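Local atomic coordinates of 11S globulin subunit beta (Cucurbita maxima, PDB entry 2E9Q), a protein that serves as a seed storage protein, a nutrient reservoir that assembles into hexamers and can bind metal ions. Residues A333-H338 with E445-S450; P337-N342 with I406-A411; G327-N332 with F394-F399. All coordinates share one frame; numbering follows the deposited sequence. Where two conformers were deposited one is given.

Contact 1. Residues A333-H338 with E445-S450; sequences AMVAPH and EMRVLS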
loop_
_atom_site.group_PDB
_atom_site.type_symbol
_atom_site.label_atom_id
_atom_site.label_comp_id
_atom_site.label_asym_id
_atom_site.label_seq_id
_atom_site.Cartn_x
_atom_site.Cartn_y
_atom_site.Cartn_z
ATOM N N ALA A 333 4.088 -11.896 37.547
ATOM C CA ALA A 333 4.303 -10.555 37.006
ATOM C C ALA A 333 3.217 -10.274 35.960
ATOM O O ALA A 333 2.707 -11.197 35.326
ATOM C CB ALA A 333 5.688 -10.454 36.381
ATOM N N MET A 334 2.876 -9.001 35.787
ATOM C CA MET A 334 1.828 -8.592 34.854
ATOM C C MET A 334 2.284 -7.470 33.924
ATOM O O MET A 334 2.969 -6.542 34.356
ATOM C CB MET A 334 0.617 -8.134 35.667
ATOM C CG MET A 334 -0.665 -7.955 34.897
ATOM S SD MET A 334 -1.993 -7.541 36.039
ATOM C CE MET A 334 -2.233 -5.792 35.670
ATOM N N VAL A 335 1.905 -7.558 32.649
ATOM C CA VAL A 335 2.219 -6.499 31.692
ATOM C C VAL A 335 0.998 -5.589 31.765
ATOM O O VAL A 335 -0.133 -6.054 31.658
ATOM C CB VAL A 335 2.387 -7.026 30.245
ATOM C CG1 VAL A 335 2.455 -5.860 29.275
ATOM C CG2 VAL A 335 3.665 -7.846 30.135
ATOM N N ALA A 336 1.225 -4.300 31.979
ATOM C CA ALA A 336 0.137 -3.338 32.101
ATOM C C ALA A 336 -0.766 -3.295 30.871
ATOM O O ALA A 336 -0.324 -3.595 29.759
ATOM C CB ALA A 336 0.704 -1.948 32.358
ATOM N N PRO A 337 -2.053 -2.937 31.062
ATOM C CA PRO A 337 -2.982 -2.858 29.934
ATOM C C PRO A 337 -2.424 -1.879 28.914
ATOM O O PRO A 337 -1.967 -0.791 29.258
ATOM C CB PRO A 337 -4.283 -2.362 30.576
ATOM C CG PRO A 337 -3.837 -1.724 31.870
ATOM C CD PRO A 337 -2.749 -2.649 32.329
ATOM N N HIS A 338 -2.464 -2.275 27.653
ATOM C CA HIS A 338 -1.935 -1.433 26.599
ATOM C C HIS A 338 -2.433 -1.949 25.255
ATOM O O HIS A 338 -3.020 -3.022 25.162
ATOM C CB HIS A 338 -0.416 -1.536 26.591
ATOM C CG HIS A 338 0.067 -2.894 26.205
ATOM N ND1 HIS A 338 0.139 -3.937 27.100
ATOM C CD2 HIS A 338 0.408 -3.410 24.999
ATOM C CE1 HIS A 338 0.503 -5.037 26.466
ATOM N NE2 HIS A 338 0.673 -4.745 25.191
ATOM N N GLU A 445 4.742 2.084 38.508
ATOM C CA GLU A 445 5.599 1.315 37.618
ATOM C C GLU A 445 5.309 1.621 36.143
ATOM O O GLU A 445 4.513 2.512 35.835
ATOM C CB GLU A 445 5.451 -0.173 37.916
ATOM C CG GLU A 445 5.936 -0.533 39.311
ATOM C CD GLU A 445 6.430 -1.962 39.408
ATOM O OE1 GLU A 445 7.068 -2.310 40.425
ATOM O OE2 GLU A 445 6.183 -2.742 38.464
ATOM N N MET A 446 5.957 0.900 35.230
ATOM C CA MET A 446 5.750 1.168 33.806
ATOM C C MET A 446 5.024 0.070 33.026
ATOM O O MET A 446 3.949 -0.370 33.425
ATOM C CB MET A 446 7.087 1.480 33.136
ATOM C CG MET A 446 6.957 2.388 31.924
ATOM S SD MET A 446 6.412 4.055 32.382
ATOM C CE MET A 446 4.593 3.910 32.294
ATOM N N ARG A 447 5.600 -0.364 31.906
ATOM C CA ARG A 447 4.977 -1.398 31.082
ATOM C C ARG A 447 4.868 -2.715 31.831
ATOM O O ARG A 447 3.836 -3.393 31.784
ATOM C CB ARG A 447 5.757 -1.613 29.782
ATOM C CG ARG A 447 4.973 -2.423 28.757
ATOM C CD ARG A 447 5.773 -2.742 27.508
ATOM N NE ARG A 447 6.417 -1.566 26.933
ATOM C CZ ARG A 447 6.868 -1.503 25.683
ATOM N NH1 ARG A 447 6.731 -2.546 24.876
ATOM N NH2 ARG A 447 7.474 -0.407 25.247
ATOM N N VAL A 448 5.943 -3.087 32.515
ATOM C CA VAL A 448 5.942 -4.319 33.279
ATOM C C VAL A 448 5.645 -3.986 34.735
ATOM O O VAL A 448 6.238 -3.072 35.310
ATOM C CB VAL A 448 7.287 -5.043 33.180
ATOM C CG1 VAL A 448 7.263 -6.296 34.045
ATOM C CG2 VAL A 448 7.566 -5.414 31.732
ATOM N N LEU A 449 4.708 -4.724 35.317
ATOM C CA LEU A 449 4.312 -4.518 36.699
ATOM C C LEU A 449 4.832 -5.627 37.593
ATOM O O LEU A 449 4.614 -6.811 37.324
ATOM C CB LEU A 449 2.793 -4.460 36.805
ATOM C CG LEU A 449 2.124 -3.125 36.487
ATOM C CD1 LEU A 449 2.655 -2.557 35.197
ATOM C CD2 LEU A 449 0.625 -3.339 36.405
ATOM N N SER A 450 5.522 -5.240 38.659
ATOM C CA SER A 450 6.066 -6.213 39.598
ATOM C C SER A 450 4.916 -6.856 40.366
ATOM O O SER A 450 3.908 -6.203 40.639
ATOM C CB SER A 450 7.035 -5.521 40.564
ATOM O OG SER A 450 6.450 -4.363 41.133
#

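Contact 2. Residues P337-N342 with I406-A411; sequences PHYTVN and ITNLLA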
loop_
_atom_site.group_PDB
_atom_site.type_symbol
_atom_site.label_atom_id
_atom_site.label_comp_id
_atom_site.label_asym_id
_atom_site.label_seq_id
_atom_site.Cartn_x
_atom_site.Cartn_y
_atom_site.Cartn_z
ATOM N N PRO A 337 -2.053 -2.937 31.062
ATOM C CA PRO A 337 -2.982 -2.858 29.934
ATOM C C PRO A 337 -2.424 -1.879 28.914
ATOM O O PRO A 337 -1.967 -0.791 29.258
ATOM C CB PRO A 337 -4.283 -2.362 30.576
ATOM C CG PRO A 337 -3.837 -1.724 31.870
ATOM C CD PRO A 337 -2.749 -2.649 32.329
ATOM N N HIS A 338 -2.464 -2.275 27.653
ATOM C CA HIS A 338 -1.935 -1.433 26.599
ATOM C C HIS A 338 -2.433 -1.949 25.255
ATOM O O HIS A 338 -3.020 -3.022 25.162
ATOM C CB HIS A 338 -0.416 -1.536 26.591
ATOM C CG HIS A 338 0.067 -2.894 26.205
ATOM N ND1 HIS A 338 0.139 -3.937 27.100
ATOM C CD2 HIS A 338 0.408 -3.410 24.999
ATOM C CE1 HIS A 338 0.503 -5.037 26.466
ATOM N NE2 HIS A 338 0.673 -4.745 25.191
ATOM N N TYR A 339 -2.168 -1.180 24.213
ATOM C CA TYR A 339 -2.537 -1.587 22.880
ATOM C C TYR A 339 -1.479 -1.038 21.939
ATOM O O TYR A 339 -0.782 -0.078 22.267
ATOM C CB TYR A 339 -3.921 -1.045 22.513
ATOM C CG TYR A 339 -3.988 0.454 22.424
ATOM C CD1 TYR A 339 -4.205 1.242 23.560
ATOM C CD2 TYR A 339 -3.858 1.088 21.197
ATOM C CE1 TYR A 339 -4.303 2.620 23.457
ATOM C CE2 TYR A 339 -3.948 2.443 21.088
ATOM C CZ TYR A 339 -4.174 3.214 22.208
ATOM O OH TYR A 339 -4.279 4.580 22.040
ATOM N N THR A 340 -1.340 -1.657 20.776
ATOM C CA THR A 340 -0.373 -1.188 19.812
ATOM C C THR A 340 -1.136 -0.352 18.820
ATOM O O THR A 340 -2.092 -0.812 18.198
ATOM C CB THR A 340 0.311 -2.337 19.093
ATOM O OG1 THR A 340 0.986 -3.147 20.057
ATOM C CG2 THR A 340 1.326 -1.800 18.073
ATOM N N VAL A 341 -0.705 0.887 18.666
ATOM C CA VAL A 341 -1.394 1.787 17.783
ATOM C C VAL A 341 -1.167 1.568 16.305
ATOM O O VAL A 341 -2.031 1.902 15.499
ATOM C CB VAL A 341 -1.066 3.267 18.138
ATOM C CG1 VAL A 341 -0.180 3.330 19.390
ATOM C CG2 VAL A 341 -0.407 3.972 16.961
ATOM N N ASN A 342 -0.032 0.989 15.938
ATOM C CA ASN A 342 0.256 0.843 14.526
ATOM C C ASN A 342 0.551 -0.543 13.975
ATOM O O ASN A 342 1.050 -0.651 12.857
ATOM C CB ASN A 342 1.403 1.777 14.166
ATOM C CG ASN A 342 2.685 1.405 14.871
ATOM O OD1 ASN A 342 2.660 0.806 15.948
ATOM N ND2 ASN A 342 3.813 1.765 14.277
ATOM N N ILE A 406 4.378 0.699 18.092
ATOM C CA ILE A 406 4.253 1.634 19.197
ATOM C C ILE A 406 3.153 1.192 20.152
ATOM O O ILE A 406 1.998 1.006 19.739
ATOM C CB ILE A 406 3.888 3.031 18.703
ATOM C CG1 ILE A 406 4.922 3.522 17.692
ATOM C CG2 ILE A 406 3.761 3.970 19.900
ATOM C CD1 ILE A 406 4.465 4.740 16.894
ATOM N N THR A 407 3.502 1.030 21.424
ATOM C CA THR A 407 2.517 0.626 22.412
ATOM C C THR A 407 2.158 1.767 23.362
ATOM O O THR A 407 3.038 2.441 23.915
ATOM C CB THR A 407 3.000 -0.581 23.246
ATOM O OG1 THR A 407 2.941 -0.256 24.642
ATOM C CG2 THR A 407 4.411 -0.961 22.876
ATOM N N ASN A 408 0.857 1.995 23.522
ATOM C CA ASN A 408 0.358 3.017 24.427
ATOM C C ASN A 408 -0.107 2.321 25.699
ATOM O O ASN A 408 -0.875 1.354 25.643
ATOM C CB ASN A 408 -0.824 3.770 23.811
ATOM C CG ASN A 408 -0.394 4.945 22.974
ATOM O OD1 ASN A 408 -1.221 5.750 22.542
ATOM N ND2 ASN A 408 0.908 5.054 22.733
ATOM N N LEU A 409 0.361 2.803 26.844
ATOM C CA LEU A 409 -0.033 2.218 28.115
ATOM C C LEU A 409 -1.272 2.922 28.640
ATOM O O LEU A 409 -1.450 4.120 28.428
ATOM C CB LEU A 409 1.098 2.341 29.135
ATOM C CG LEU A 409 2.304 1.425 28.921
ATOM C CD1 LEU A 409 2.977 1.752 27.598
ATOM C CD2 LEU A 409 3.280 1.610 30.077
ATOM N N LEU A 410 -2.135 2.175 29.314
ATOM C CA LEU A 410 -3.348 2.772 29.849
ATOM C C LEU A 410 -3.109 3.360 31.226
ATOM O O LEU A 410 -3.713 4.375 31.579
ATOM C CB LEU A 410 -4.490 1.751 29.904
ATOM C CG LEU A 410 -5.188 1.422 28.580
ATOM C CD1 LEU A 410 -5.476 2.719 27.832
ATOM C CD2 LEU A 410 -4.319 0.522 27.733
ATOM N N ALA A 411 -2.229 2.730 31.996
ATOM C CA ALA A 411 -1.903 3.211 33.339
ATOM C C ALA A 411 -0.401 3.093 33.613
ATOM O O ALA A 411 0.277 2.265 33.008
ATOM C CB ALA A 411 -2.684 2.422 34.373
#

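Contact 3. Residues G327-N332 with F394-F399; sequences GVLYSN and FEWIAF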
loop_
_atom_site.group_PDB
_atom_site.type_symbol
_atom_site.label_atom_id
_atom_site.label_comp_id
_atom_site.label_asym_id
_atom_site.label_seq_id
_atom_site.Cartn_x
_atom_site.Cartn_y
_atom_site.Cartn_z
ATOM N N GLY A 327 9.715 -10.745 25.349
ATOM C CA GLY A 327 9.377 -10.449 26.726
ATOM C C GLY A 327 9.680 -11.535 27.730
ATOM O O GLY A 327 9.751 -12.720 27.409
ATOM N N VAL A 328 9.863 -11.113 28.970
ATOM C CA VAL A 328 10.145 -12.043 30.045
ATOM C C VAL A 328 9.425 -11.545 31.280
ATOM O O VAL A 328 9.675 -10.437 31.748
ATOM C CB VAL A 328 11.663 -12.135 30.336
ATOM C CG1 VAL A 328 11.900 -12.919 31.623
ATOM C CG2 VAL A 328 12.374 -12.809 29.184
ATOM N N LEU A 329 8.502 -12.351 31.784
ATOM C CA LEU A 329 7.767 -11.986 32.982
ATOM C C LEU A 329 8.131 -12.936 34.106
ATOM O O LEU A 329 8.196 -14.148 33.903
ATOM C CB LEU A 329 6.251 -12.051 32.745
ATOM C CG LEU A 329 5.544 -10.809 32.206
ATOM C CD1 LEU A 329 4.026 -11.064 32.111
ATOM C CD2 LEU A 329 5.828 -9.631 33.132
ATOM N N TYR A 330 8.379 -12.372 35.285
ATOM C CA TYR A 330 8.707 -13.158 36.472
ATOM C C TYR A 330 7.390 -13.696 37.010
ATOM O O TYR A 330 6.320 -13.167 36.690
ATOM C CB TYR A 330 9.361 -12.275 37.545
ATOM C CG TYR A 330 10.741 -11.773 37.190
ATOM C CD1 TYR A 330 11.257 -10.623 37.782
ATOM C CD2 TYR A 330 11.528 -12.445 36.251
ATOM C CE1 TYR A 330 12.526 -10.149 37.443
ATOM C CE2 TYR A 330 12.790 -11.983 35.906
ATOM C CZ TYR A 330 13.284 -10.836 36.503
ATOM O OH TYR A 330 14.535 -10.384 36.156
ATOM N N SER A 331 7.472 -14.733 37.837
ATOM C CA SER A 331 6.285 -15.345 38.421
ATOM C C SER A 331 5.278 -14.311 38.904
ATOM O O SER A 331 5.625 -13.381 39.641
ATOM C CB SER A 331 6.678 -16.253 39.588
ATOM O OG SER A 331 7.623 -17.223 39.173
ATOM N N ASN A 332 4.034 -14.475 38.461
ATOM C CA ASN A 332 2.945 -13.591 38.858
ATOM C C ASN A 332 3.084 -12.149 38.385
ATOM O O ASN A 332 2.291 -11.278 38.770
ATOM C CB ASN A 332 2.808 -13.660 40.377
ATOM C CG ASN A 332 2.845 -15.092 40.877
ATOM O OD1 ASN A 332 3.539 -15.416 41.841
ATOM N ND2 ASN A 332 2.102 -15.963 40.206
ATOM N N PHE A 394 6.289 -16.347 32.626
ATOM C CA PHE A 394 5.858 -16.397 31.228
ATOM C C PHE A 394 6.881 -15.666 30.368
ATOM O O PHE A 394 7.321 -14.568 30.710
ATOM C CB PHE A 394 4.480 -15.753 31.087
ATOM C CG PHE A 394 3.909 -15.819 29.703
ATOM C CD1 PHE A 394 3.668 -14.653 28.981
ATOM C CD2 PHE A 394 3.555 -17.034 29.143
ATOM C CE1 PHE A 394 3.073 -14.703 27.722
ATOM C CE2 PHE A 394 2.959 -17.097 27.883
ATOM C CZ PHE A 394 2.716 -15.930 27.172
ATOM N N GLU A 395 7.230 -16.281 29.243
ATOM C CA GLU A 395 8.242 -15.763 28.334
ATOM C C GLU A 395 7.809 -15.901 26.872
ATOM O O GLU A 395 7.243 -16.926 26.479
ATOM C CB GLU A 395 9.580 -16.471 28.576
ATOM C CG GLU A 395 10.323 -15.901 29.773
ATOM C CD GLU A 395 11.424 -16.806 30.288
ATOM O OE1 GLU A 395 12.250 -17.277 29.482
ATOM O OE2 GLU A 395 11.463 -17.036 31.512
ATOM N N TRP A 396 8.089 -14.882 26.060
ATOM C CA TRP A 396 7.654 -14.923 24.667
ATOM C C TRP A 396 8.404 -14.040 23.678
ATOM O O TRP A 396 9.224 -13.196 24.046
ATOM C CB TRP A 396 6.187 -14.504 24.605
ATOM C CG TRP A 396 6.019 -13.031 24.778
ATOM C CD1 TRP A 396 5.955 -12.093 23.789
ATOM C CD2 TRP A 396 5.998 -12.309 26.017
ATOM N NE1 TRP A 396 5.899 -10.833 24.330
ATOM C CE2 TRP A 396 5.923 -10.935 25.697
ATOM C CE3 TRP A 396 6.041 -12.691 27.365
ATOM C CZ2 TRP A 396 5.887 -9.938 26.674
ATOM C CZ3 TRP A 396 6.008 -11.701 28.344
ATOM C CH2 TRP A 396 5.932 -10.336 27.989
ATOM N N ILE A 397 8.066 -14.245 22.411
ATOM C CA ILE A 397 8.582 -13.451 21.313
ATOM C C ILE A 397 7.334 -12.995 20.550
ATOM O O ILE A 397 6.520 -13.819 20.102
ATOM C CB ILE A 397 9.507 -14.263 20.375
ATOM C CG1 ILE A 397 10.031 -13.352 19.276
ATOM C CG2 ILE A 397 8.781 -15.435 19.770
ATOM C CD1 ILE A 397 10.833 -12.187 19.798
ATOM N N ALA A 398 7.177 -11.683 20.431
ATOM C CA ALA A 398 6.033 -11.097 19.751
ATOM C C ALA A 398 6.418 -10.400 18.448
ATOM O O ALA A 398 7.090 -9.373 18.469
ATOM C CB ALA A 398 5.350 -10.107 20.673
ATOM N N PHE A 399 5.977 -10.948 17.322
ATOM C CA PHE A 399 6.276 -10.359 16.023
ATOM C C PHE A 399 5.285 -9.244 15.692
ATOM O O PHE A 399 4.080 -9.381 15.932
ATOM C CB PHE A 399 6.239 -11.427 14.927
ATOM C CG PHE A 399 7.115 -12.603 15.211
ATOM C CD1 PHE A 399 6.615 -13.715 15.883
ATOM C CD2 PHE A 399 8.457 -12.593 14.822
ATOM C CE1 PHE A 399 7.438 -14.814 16.167
ATOM C CE2 PHE A 399 9.293 -13.679 15.099
ATOM C CZ PHE A 399 8.782 -14.795 15.773
#

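Contact 1. Residues A333-H338 with E445-S450
Leu449 lies against Met334 and Ala336, where strand 448-449 pairs antiparallel with strand 334-340. Its CB rests 3.2 Å from Met334 O, the same oxygen that receives Leu449 N at 2.7 Å. A chi1 of -82° sets CG anti to the carbonyl carbon, and from there the methyls part. CD1 presses tightly on Ala336 CB at 3.5 Å, while CD2 is 3.8 Å from Met334 CE in one of two modelled conformers of that methionine, the side chains running side by side. Backbone bonds fix the register: Met334 N donates to Leu449 O (3.2 Å), and Ala336 N to Arg447 O (2.8 Å). The chain turns a corner at Pro337, and His338 ND1 reaches back to Ala336 O in a nearly straight bond of 2.7 Å, in the ring plane, that fixes the ring's rotation. Val335 and Val448 point to the other side of this cupin sheet and pack on Leu329 of strand 323-329; Val335 also touches Lys387, assigned with Arg447 to a magnesium site, and Arg447 NH1 forms a salt bridge with Glu325. Strand 384-390 flanks strand 334-340 in the sheet, and Ala221 of the second subunit packs against Leu449.

Contact 2. Residues P337-N342 with I406-A411
Asn342 OD1 accepts the backbone N of Ile406 at 2.7 Å, the shortest polar bond between these two segments of the C-terminal cupin domain, where strands 338-340 and 407-409 run antiparallel as part of one sheet. The donor sits tilted 20° from the amide's carbonyl plane, and Asn342 ND2 bonds to Asn404 O, so both ends of the amide are held and the group cannot easily flip. With chi1 at 64°, CG lies between the backbone N and the carbonyl carbon, from where OD1 reaches Ile406 N. Ile406 meets this side chain at about a right angle, and its carbonyl O takes Val341 N at 2.9 Å. Further along, Tyr339 and Asn408 form a hydrogen-bonded pair on one face of the sheet. Asn408 CB stands over the tyrosine ring, 4.1 Å from its centroid in a CH-pi contact, with ring and amide planes 75° apart. The phenol OH bonds to Gly142 O of the second subunit, whose Phe80 stacks on the ring, so this face is part of the subunit interface. On the other face lie Thr407 and His338; Thr407 OG1 is buried with no polar partner in the model. Pro337 O receives Leu410 N at 3.0 Å. Leu410 CD2 then sits 3.3 Å from His338 CA and 4.2 Å from Tyr339 CD1, at the ring edge and near its plane.

Contact 3. Residues G327-N332 with F394-F399
Trp396 lays its indole over Gly327, the six-membered ring covering the backbone of strand 323-329 where it pairs antiparallel with strand 393-400 in a sheet of the C-terminal cupin barrel. Gly327 CA makes a CH-pi contact from above, 3.5 Å from the ring centroid and 12° off the normal. Trp396 CZ2 lies 3.5 Å from Gly327 CA, close over a residue without a side chain. The indole folds back over its partner strand because chi1 of 75° places CG between the backbone N and the carbonyl carbon. Leu329 approaches differently, its CG meeting CZ3 of Trp396 at the ring edge, in plane, at 4.0 Å. With an alanine in place of Trp396, the backbone of Gly327 would probably lose its aromatic cover and Leu329 its edge contact, leaving a gap between the two strands' side chains and Lys387.

The backbone positions these groups. Gly327 and Trp396 exchange two hydrogen bonds, Gly327 N to Trp396 O (2.8 Å) and Trp396 N to Gly327 O (3.0 Å), and Leu329 and Phe394 exchange another two, Leu329 N to Phe394 O being the shorter at 2.7 Å. On the reverse face Val328 and Glu395 lie side by side, both methyls of the valine 3.8 Å from Glu395 CG; in this conformer, one of two modelled for Glu395, OE2 forms a salt bridge with Arg351. Farther out, Met347 of strand 345-350 packs on Phe394 and Trp396, while strand 384-390 of the facing sheet supplies Ala389 to Leu329 and Phe394, and Lys387 to Trp396. The indole rim is also met within its own strand, where Ala398 CB sits at the edge of the Trp396 ring, in its plane.

All three contacts lie in the C-terminal cupin domain. Contacts 1 and 2 share strand 334-340, with Pro337 and His338 in common, and their centres are about 11 Å apart; strands 448-449 and 407-409 pair with successive parts of it. Contact 3 belongs to the other sheet, its centre about 11 Å from that of contact 1 and 17 Å from that of contact 2. Contacts 1 and 3 touch through side chains of the two facing sheets, whereas contacts 2 and 3 do not touch. Along the chain, strand 323-329 leads into 334-340 and strand 393-400 into 407-409, with 448-449 last. Contacts 1 and 2 also touch the second subunit, so this part of the domain belongs to the subunit interface.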